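Local coordinates for uncharacterized protein (Helicobacter pylori, PDB 4O5J) that probably binds sialic acid-bearing glycans as the extracellular part of an outer-membrane adhesin, helping the bacterium attach to host cells, at residues A[165-176]-A[187-196]; A[105-113]-A[141-149]. All blocks are in the same frame, centred on the assembly; numbering follows the deposited sequence.

Interaction 1. Residues A[165-176]-A[187-196]; sequences NSATKGNNLCAL and NPPNSTVSNA
N187 meets N165 with amide planes 88° apart, and the 3.4 Å from N165 ND2 to N187 OD1 makes only a weak hydrogen bond, at a poorly ordered end. P189 lays its CB against the backbone of N172, and its carbonyl O lies 3.3 Å from C174 SG, the sulfur bonded to C179 in a disulfide. At N190 the N172 amide is used twice. N190 N donates to N172 OD1 (2.7 Å) from above the carbonyl plane, while N172 ND2 returns a bond to N190 OD1 (2.9 Å), in the plane of the N172 amide but above the N190 carbonyl plane. With CG between backbone N and carbonyl carbon (chi1 65°), the N190 side chain turns back toward N172. S191 then forms a single beta bridge with L173: S191 N bonds N172 O at 3.1 Å, and C174 N bonds S191 O at 2.9 Å. T192 caps helix 193-209, its OG1 accepting from N195 N. V193 packs on L176, and V193 N shares a water with A175 O. A196 CB touches L173 CD2 at 3.7 Å. N172 ND2 also donates to A161 O, so this buried amide, with three hydrogen bonds, ties the two parts of the loop to helix 146-163.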
loop_
_atom_site.group_PDB
_atom_site.type_symbol
_atom_site.label_atom_id
_atom_site.label_comp_id
_atom_site.label_asym_id
_atom_site.label_seq_id
_atom_site.Cartn_x
_atom_site.Cartn_y
_atom_site.Cartn_z
ATOM N N ASN A 165 -10.081 9.444 -17.558
ATOM C CA ASN A 165 -10.761 10.464 -18.327
ATOM C C ASN A 165 -11.640 9.808 -19.393
ATOM O O ASN A 165 -11.144 9.209 -20.332
ATOM C CB ASN A 165 -9.748 11.368 -18.963
ATOM C CG ASN A 165 -10.373 12.480 -19.742
ATOM O OD1 ASN A 165 -10.975 12.267 -20.803
ATOM N ND2 ASN A 165 -10.241 13.702 -19.220
ATOM N N SER A 166 -12.954 9.909 -19.234
ATOM C CA SER A 166 -13.881 9.285 -20.157
ATOM C C SER A 166 -13.633 9.775 -21.572
ATOM O O SER A 166 -13.672 8.974 -22.503
ATOM C CB SER A 166 -15.313 9.628 -19.797
ATOM O OG SER A 166 -15.524 11.005 -20.037
ATOM N N ALA A 167 -13.398 11.086 -21.731
ATOM C CA ALA A 167 -13.113 11.659 -23.051
ATOM C C ALA A 167 -11.887 11.004 -23.664
ATOM O O ALA A 167 -11.982 10.420 -24.719
ATOM C CB ALA A 167 -12.970 13.193 -23.019
ATOM N N THR A 168 -10.737 11.066 -23.014
ATOM C CA THR A 168 -9.532 10.535 -23.658
ATOM C C THR A 168 -9.373 9.045 -23.446
ATOM O O THR A 168 -8.583 8.413 -24.127
ATOM C CB THR A 168 -8.248 11.223 -23.165
ATOM O OG1 THR A 168 -8.049 10.888 -21.784
ATOM C CG2 THR A 168 -8.336 12.744 -23.353
ATOM N N LYS A 169 -10.132 8.484 -22.506
ATOM C CA LYS A 169 -9.901 7.119 -22.037
ATOM C C LYS A 169 -8.498 7.043 -21.366
ATOM O O LYS A 169 -8.005 5.976 -21.116
ATOM C CB LYS A 169 -10.107 6.071 -23.178
ATOM N N GLY A 170 -7.852 8.168 -21.053
ATOM C CA GLY A 170 -6.515 8.115 -20.430
ATOM C C GLY A 170 -6.567 8.301 -18.916
ATOM O O GLY A 170 -7.636 8.594 -18.344
ATOM N N ASN A 171 -5.426 8.140 -18.270
ATOM C CA ASN A 171 -5.280 8.346 -16.860
ATOM C C ASN A 171 -5.736 9.733 -16.422
ATOM O O ASN A 171 -5.328 10.701 -17.001
ATOM C CB ASN A 171 -3.817 8.151 -16.453
ATOM C CG ASN A 171 -3.572 8.588 -15.023
ATOM O OD1 ASN A 171 -4.125 8.036 -14.055
ATOM N ND2 ASN A 171 -2.765 9.586 -14.879
ATOM N N ASN A 172 -6.573 9.809 -15.390
ATOM C CA ASN A 172 -7.030 11.095 -14.874
ATOM C C ASN A 172 -6.432 11.439 -13.510
ATOM O O ASN A 172 -6.743 12.504 -12.958
ATOM C CB ASN A 172 -8.563 11.181 -14.821
ATOM C CG ASN A 172 -9.051 12.614 -14.697
ATOM O OD1 ASN A 172 -8.470 13.508 -15.285
ATOM N ND2 ASN A 172 -10.103 12.842 -13.922
ATOM N N LEU A 173 -5.575 10.556 -12.973
ATOM C CA LEU A 173 -4.910 10.818 -11.688
ATOM C C LEU A 173 -3.597 11.586 -11.818
ATOM O O LEU A 173 -2.754 11.194 -12.601
ATOM C CB LEU A 173 -4.657 9.532 -10.925
ATOM C CG LEU A 173 -5.901 8.774 -10.494
ATOM C CD1 LEU A 173 -5.458 7.441 -9.960
ATOM C CD2 LEU A 173 -6.660 9.534 -9.433
ATOM N N CYS A 174 -3.406 12.646 -11.022
ATOM C CA CYS A 174 -2.167 13.471 -11.041
ATOM C C CYS A 174 -1.103 12.856 -10.178
ATOM O O CYS A 174 -1.441 12.147 -9.228
ATOM C CB CYS A 174 -2.452 14.891 -10.479
ATOM S SG CYS A 174 -3.824 15.565 -11.375
ATOM N N ALA A 175 0.174 13.180 -10.463
ATOM C CA ALA A 175 1.261 12.846 -9.571
ATOM C C ALA A 175 0.967 13.381 -8.159
ATOM O O ALA A 175 0.093 14.212 -7.989
ATOM C CB ALA A 175 2.590 13.394 -10.099
ATOM N N LEU A 176 1.713 12.923 -7.157
ATOM C CA LEU A 176 1.473 13.332 -5.793
ATOM C C LEU A 176 1.700 14.840 -5.647
ATOM O O LEU A 176 1.199 15.438 -4.717
ATOM C CB LEU A 176 2.375 12.584 -4.833
ATOM C CG LEU A 176 1.779 11.294 -4.188
ATOM C CD1 LEU A 176 1.152 10.377 -5.213
ATOM C CD2 LEU A 176 2.817 10.531 -3.346
ATOM N N ASN A 187 -6.191 18.835 -22.196
ATOM C CA ASN A 187 -7.081 17.900 -21.459
ATOM C C ASN A 187 -6.392 17.083 -20.271
ATOM O O ASN A 187 -6.638 15.879 -20.100
ATOM C CB ASN A 187 -7.827 16.976 -22.481
ATOM C CG ASN A 187 -9.290 16.706 -22.111
ATOM O OD1 ASN A 187 -9.676 16.623 -20.944
ATOM N ND2 ASN A 187 -10.103 16.563 -23.111
ATOM N N PRO A 188 -5.513 17.772 -19.447
ATOM C CA PRO A 188 -4.621 16.988 -18.516
ATOM C C PRO A 188 -5.391 16.233 -17.433
ATOM O O PRO A 188 -6.579 16.465 -17.305
ATOM C CB PRO A 188 -3.698 18.082 -17.885
ATOM C CG PRO A 188 -4.543 19.320 -17.897
ATOM C CD PRO A 188 -5.469 19.213 -19.128
ATOM N N PRO A 189 -4.743 15.323 -16.667
ATOM C CA PRO A 189 -5.438 14.625 -15.541
ATOM C C PRO A 189 -5.962 15.640 -14.500
ATOM O O PRO A 189 -5.240 16.578 -14.181
ATOM C CB PRO A 189 -4.329 13.729 -14.937
ATOM C CG PRO A 189 -3.061 14.242 -15.498
ATOM C CD PRO A 189 -3.389 14.782 -16.862
ATOM N N ASN A 190 -7.178 15.502 -13.975
ATOM C CA ASN A 190 -7.663 16.580 -13.119
ATOM C C ASN A 190 -8.137 16.093 -11.748
ATOM O O ASN A 190 -8.858 16.780 -11.077
ATOM C CB ASN A 190 -8.696 17.447 -13.898
ATOM C CG ASN A 190 -9.919 16.675 -14.246
ATOM O OD1 ASN A 190 -10.258 15.687 -13.602
ATOM N ND2 ASN A 190 -10.596 17.114 -15.286
ATOM N N SER A 191 -7.706 14.905 -11.317
ATOM C CA SER A 191 -8.033 14.435 -9.956
ATOM C C SER A 191 -6.786 14.160 -9.159
ATOM O O SER A 191 -5.848 13.579 -9.685
ATOM C CB SER A 191 -8.924 13.203 -10.018
ATOM O OG SER A 191 -9.031 12.579 -8.739
ATOM N N THR A 192 -6.750 14.611 -7.915
ATOM C CA THR A 192 -5.619 14.295 -7.051
ATOM C C THR A 192 -5.792 12.834 -6.572
ATOM O O THR A 192 -6.933 12.282 -6.609
ATOM C CB THR A 192 -5.562 15.182 -5.827
ATOM O OG1 THR A 192 -6.737 14.961 -5.035
ATOM C CG2 THR A 192 -5.457 16.716 -6.210
ATOM N N VAL A 193 -4.692 12.209 -6.131
ATOM C CA VAL A 193 -4.811 10.860 -5.571
ATOM C C VAL A 193 -5.570 10.951 -4.254
ATOM O O VAL A 193 -6.278 10.017 -3.907
ATOM C CB VAL A 193 -3.467 10.157 -5.330
ATOM C CG1 VAL A 193 -2.681 9.997 -6.610
ATOM C CG2 VAL A 193 -2.705 10.964 -4.436
ATOM N N SER A 194 -5.450 12.085 -3.518
ATOM C CA SER A 194 -6.197 12.209 -2.254
ATOM C C SER A 194 -7.684 12.223 -2.516
ATOM O O SER A 194 -8.466 11.679 -1.740
ATOM C CB SER A 194 -5.839 13.444 -1.502
ATOM O OG SER A 194 -4.482 13.246 -1.140
ATOM N N ASN A 195 -8.093 12.862 -3.603
ATOM C CA ASN A 195 -9.533 12.907 -3.952
ATOM C C ASN A 195 -10.006 11.477 -4.271
ATOM O O ASN A 195 -11.038 11.040 -3.801
ATOM C CB ASN A 195 -9.714 13.802 -5.185
ATOM C CG ASN A 195 -11.115 13.789 -5.695
ATOM O OD1 ASN A 195 -12.019 14.043 -4.925
ATOM N ND2 ASN A 195 -11.326 13.428 -6.948
ATOM N N ALA A 196 -9.215 10.736 -5.038
ATOM C CA ALA A 196 -9.601 9.354 -5.397
ATOM C C ALA A 196 -9.643 8.471 -4.123
ATOM O O ALA A 196 -10.636 7.742 -3.910
ATOM C CB ALA A 196 -8.641 8.813 -6.427
HETATM O O HOH W 1 -2.364 13.899 -6.583
#

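Interaction 2. Residues A[105-113]-A[141-149]; sequences YFTFFVGKK and NCAMDQTTY
F108 and M144 form the dense side of this contact. M144 CE lies 3.7 Å from the centroid of the F108 ring and 17° off its normal, a CH-pi contact over one face, with SD placed obliquely in a Met-aromatic contact. The M144 chain reaches there extended through CG and SD, then bends at chi3 (-62°). F106 CB covers the opposite face of the F108 ring, and Y149 CD1 meets its edge in plane. Y149 in turn has F106 over one face, the two planes oblique at 36°, while V110 CG2 packs 3.9 Å from Y149 CG. W98 touches Y149 and Y101 touches M144, both from helix 82-101, and they extend this apolar cluster. Alongside it runs the backbone pairing: F109 N to C142 O (3.0 Å), M144 N to F109 O (2.7 Å) and G111 N to M144 O (3.1 Å).

The lysine side is much looser. K112 and K113 are exposed and poorly ordered, with bent chains. K113 NZ donates to N141 OD1 at 3.2 Å, and A143 N reaches the same oxygen from the opposite face of its plane, closing an Asx turn. K112 NZ and Q146 N share one water. D145 OD2 caps the next helix, accepting from T148 N at 3.1 Å and more weakly from T147 N.

The alternating bonds and the bridges F109-A143 and V110-M144 identify a short two-stranded parallel sheet. Its second strand leads through the D145 N-cap into helix 146-163, a strand-to-helix junction within the SabA adhesion domain.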
loop_
_atom_site.group_PDB
_atom_site.type_symbol
_atom_site.label_atom_id
_atom_site.label_comp_id
_atom_site.label_asym_id
_atom_site.label_seq_id
_atom_site.Cartn_x
_atom_site.Cartn_y
_atom_site.Cartn_z
ATOM N N TYR A 105 -24.728 -6.429 -12.813
ATOM C CA TYR A 105 -25.697 -7.399 -12.315
ATOM C C TYR A 105 -25.396 -7.628 -10.849
ATOM O O TYR A 105 -24.410 -8.328 -10.518
ATOM C CB TYR A 105 -25.584 -8.699 -13.132
ATOM C CG TYR A 105 -26.676 -9.675 -12.831
ATOM C CD1 TYR A 105 -27.963 -9.544 -13.401
ATOM C CD2 TYR A 105 -26.448 -10.751 -12.006
ATOM C CE1 TYR A 105 -28.980 -10.449 -13.111
ATOM C CE2 TYR A 105 -27.456 -11.667 -11.722
ATOM C CZ TYR A 105 -28.694 -11.513 -12.261
ATOM O OH TYR A 105 -29.655 -12.417 -11.924
ATOM N N PHE A 106 -26.205 -7.041 -9.965
ATOM C CA PHE A 106 -25.875 -6.978 -8.547
ATOM C C PHE A 106 -25.914 -8.352 -7.851
ATOM O O PHE A 106 -26.612 -9.249 -8.275
ATOM C CB PHE A 106 -26.833 -6.054 -7.773
ATOM C CG PHE A 106 -27.142 -4.725 -8.477
ATOM C CD1 PHE A 106 -26.219 -4.170 -9.366
ATOM C CD2 PHE A 106 -28.330 -4.063 -8.201
ATOM C CE1 PHE A 106 -26.479 -2.957 -10.022
ATOM C CE2 PHE A 106 -28.601 -2.798 -8.848
ATOM C CZ PHE A 106 -27.685 -2.276 -9.776
ATOM N N THR A 107 -25.177 -8.430 -6.748
ATOM C CA THR A 107 -25.245 -9.591 -5.868
ATOM C C THR A 107 -26.278 -9.318 -4.775
ATOM O O THR A 107 -26.346 -10.030 -3.759
ATOM C CB THR A 107 -23.871 -9.863 -5.243
ATOM O OG1 THR A 107 -23.502 -8.729 -4.451
ATOM C CG2 THR A 107 -22.820 -10.104 -6.325
ATOM N N PHE A 108 -27.118 -8.292 -4.984
ATOM C CA PHE A 108 -28.205 -7.973 -4.033
ATOM C C PHE A 108 -29.378 -7.392 -4.819
ATOM O O PHE A 108 -29.239 -7.012 -5.993
ATOM C CB PHE A 108 -27.695 -6.970 -2.986
ATOM C CG PHE A 108 -27.013 -5.764 -3.590
ATOM C CD1 PHE A 108 -27.772 -4.615 -3.968
ATOM C CD2 PHE A 108 -25.638 -5.755 -3.794
ATOM C CE1 PHE A 108 -27.134 -3.487 -4.534
ATOM C CE2 PHE A 108 -24.995 -4.623 -4.339
ATOM C CZ PHE A 108 -25.750 -3.488 -4.737
ATOM N N PHE A 109 -30.542 -7.312 -4.169
ATOM C CA PHE A 109 -31.753 -6.808 -4.784
ATOM C C PHE A 109 -32.036 -5.357 -4.301
ATOM O O PHE A 109 -32.084 -5.087 -3.089
ATOM C CB PHE A 109 -32.931 -7.678 -4.393
ATOM C CG PHE A 109 -34.253 -7.199 -4.923
ATOM C CD1 PHE A 109 -34.589 -7.357 -6.271
ATOM C CD2 PHE A 109 -35.172 -6.567 -4.051
ATOM C CE1 PHE A 109 -35.822 -6.891 -6.759
ATOM C CE2 PHE A 109 -36.406 -6.131 -4.527
ATOM C CZ PHE A 109 -36.749 -6.310 -5.887
ATOM N N VAL A 110 -32.169 -4.426 -5.240
ATOM C CA VAL A 110 -32.458 -3.027 -4.878
ATOM C C VAL A 110 -33.951 -2.812 -5.008
ATOM O O VAL A 110 -34.504 -2.912 -6.093
ATOM C CB VAL A 110 -31.734 -2.027 -5.757
ATOM C CG1 VAL A 110 -32.209 -0.566 -5.453
ATOM C CG2 VAL A 110 -30.238 -2.147 -5.593
ATOM N N GLY A 111 -34.614 -2.541 -3.893
ATOM C CA GLY A 111 -36.028 -2.172 -3.928
ATOM C C GLY A 111 -36.667 -2.535 -2.576
ATOM O O GLY A 111 -35.949 -2.876 -1.587
ATOM N N LYS A 112 -38.006 -2.472 -2.509
ATOM C CA LYS A 112 -38.753 -2.664 -1.251
ATOM C C LYS A 112 -39.129 -4.128 -1.185
ATOM O O LYS A 112 -39.574 -4.738 -2.164
ATOM C CB LYS A 112 -39.953 -1.700 -1.075
ATOM C CG LYS A 112 -40.268 -0.757 -2.254
ATOM C CD LYS A 112 -39.196 0.338 -2.603
ATOM C CE LYS A 112 -38.821 0.432 -4.113
ATOM N NZ LYS A 112 -37.686 1.402 -4.396
ATOM N N LYS A 113 -38.838 -4.709 -0.041
ATOM C CA LYS A 113 -38.935 -6.143 0.142
ATOM C C LYS A 113 -40.228 -6.445 0.919
ATOM O O LYS A 113 -40.177 -6.726 2.104
ATOM C CB LYS A 113 -37.637 -6.677 0.819
ATOM C CG LYS A 113 -37.655 -8.155 1.201
ATOM C CD LYS A 113 -36.294 -8.833 1.078
ATOM C CE LYS A 113 -36.003 -9.847 2.197
ATOM N NZ LYS A 113 -35.333 -9.071 3.316
ATOM N N ASN A 141 -29.998 -10.439 5.420
ATOM C CA ASN A 141 -30.821 -9.716 4.470
ATOM C C ASN A 141 -29.990 -9.455 3.190
ATOM O O ASN A 141 -28.809 -9.050 3.284
ATOM C CB ASN A 141 -31.193 -8.397 5.082
ATOM C CG ASN A 141 -31.607 -7.351 4.034
ATOM O OD1 ASN A 141 -32.561 -7.547 3.235
ATOM N ND2 ASN A 141 -30.909 -6.211 4.045
ATOM N N CYS A 142 -30.591 -9.673 2.012
ATOM C CA CYS A 142 -29.902 -9.440 0.731
ATOM C C CYS A 142 -30.532 -8.310 -0.115
ATOM O O CYS A 142 -30.245 -8.202 -1.306
ATOM C CB CYS A 142 -29.803 -10.699 -0.108
ATOM S SG CYS A 142 -28.899 -12.018 0.803
ATOM N N ALA A 143 -31.401 -7.492 0.484
ATOM C CA ALA A 143 -31.982 -6.376 -0.235
ATOM C C ALA A 143 -31.356 -5.062 0.185
ATOM O O ALA A 143 -30.804 -4.941 1.285
ATOM C CB ALA A 143 -33.491 -6.353 -0.065
ATOM N N MET A 144 -31.433 -4.059 -0.687
ATOM C CA MET A 144 -30.891 -2.725 -0.351
ATOM C C MET A 144 -31.900 -1.627 -0.754
ATOM O O MET A 144 -32.527 -1.703 -1.810
ATOM C CB MET A 144 -29.580 -2.494 -1.065
ATOM C CG MET A 144 -28.909 -1.222 -0.676
ATOM S SD MET A 144 -27.446 -0.918 -1.678
ATOM C CE MET A 144 -26.383 -2.380 -1.269
ATOM N N ASP A 145 -32.052 -0.633 0.105
ATOM C CA ASP A 145 -32.886 0.542 -0.167
ATOM C C ASP A 145 -32.309 1.311 -1.386
ATOM O O ASP A 145 -31.071 1.494 -1.524
ATOM C CB ASP A 145 -32.916 1.426 1.091
ATOM C CG ASP A 145 -33.511 2.721 0.835
ATOM O OD1 ASP A 145 -34.644 2.923 1.294
ATOM O OD2 ASP A 145 -32.859 3.549 0.146
ATOM N N GLN A 146 -33.208 1.745 -2.280
ATOM C CA GLN A 146 -32.800 2.468 -3.502
ATOM C C GLN A 146 -31.955 3.725 -3.204
ATOM O O GLN A 146 -31.003 4.025 -3.926
ATOM C CB GLN A 146 -34.014 2.856 -4.304
ATOM C CG GLN A 146 -33.683 3.437 -5.657
ATOM C CD GLN A 146 -34.935 3.639 -6.493
ATOM O OE1 GLN A 146 -36.034 3.294 -6.076
ATOM N NE2 GLN A 146 -34.766 4.195 -7.684
ATOM N N THR A 147 -32.264 4.423 -2.132
ATOM C CA THR A 147 -31.531 5.658 -1.799
ATOM C C THR A 147 -30.099 5.311 -1.388
ATOM O O THR A 147 -29.151 6.027 -1.735
ATOM C CB THR A 147 -32.178 6.387 -0.659
ATOM O OG1 THR A 147 -33.509 6.650 -1.027
ATOM C CG2 THR A 147 -31.469 7.682 -0.351
ATOM N N THR A 148 -29.931 4.196 -0.677
ATOM C CA THR A 148 -28.579 3.756 -0.284
ATOM C C THR A 148 -27.797 3.330 -1.520
ATOM O O THR A 148 -26.649 3.742 -1.728
ATOM C CB THR A 148 -28.652 2.604 0.694
ATOM O OG1 THR A 148 -29.345 3.040 1.860
ATOM C CG2 THR A 148 -27.254 2.129 1.105
ATOM N N TYR A 149 -28.437 2.543 -2.396
ATOM C CA TYR A 149 -27.780 2.167 -3.637
ATOM C C TYR A 149 -27.359 3.425 -4.421
ATOM O O TYR A 149 -26.245 3.509 -4.961
ATOM C CB TYR A 149 -28.708 1.294 -4.476
ATOM C CG TYR A 149 -28.077 1.041 -5.816
ATOM C CD1 TYR A 149 -26.996 0.144 -5.950
ATOM C CD2 TYR A 149 -28.493 1.736 -6.964
ATOM C CE1 TYR A 149 -26.353 -0.042 -7.186
ATOM C CE2 TYR A 149 -27.877 1.540 -8.205
ATOM C CZ TYR A 149 -26.806 0.648 -8.304
ATOM O OH TYR A 149 -26.205 0.466 -9.508
HETATM O O HOH W 2 -35.999 0.904 -2.113
#

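From the N terminus, helix 82-101 leads into 105-113, and interaction 2 closes a loop of 27 intervening residues when the chain returns at 141-149; the C136-C142 disulfide links the intervening residues to the returning segment. Helix 146-163 then carries the chain to 165-176, and interaction 1 closes a shorter excursion of 10 residues, containing C179, where the chain runs into helix 193-209. The two closures are in series, neither nested nor crossed: the first is complete before the second opens. Their centres are 31 Å apart and their nearest atoms about 16 Å. Interaction 2 thus joins strand 109-110 to the start of helix 146-163, and interaction 1 organises the connection from that helix to helix 193-209. Both also pack on helix 82-101.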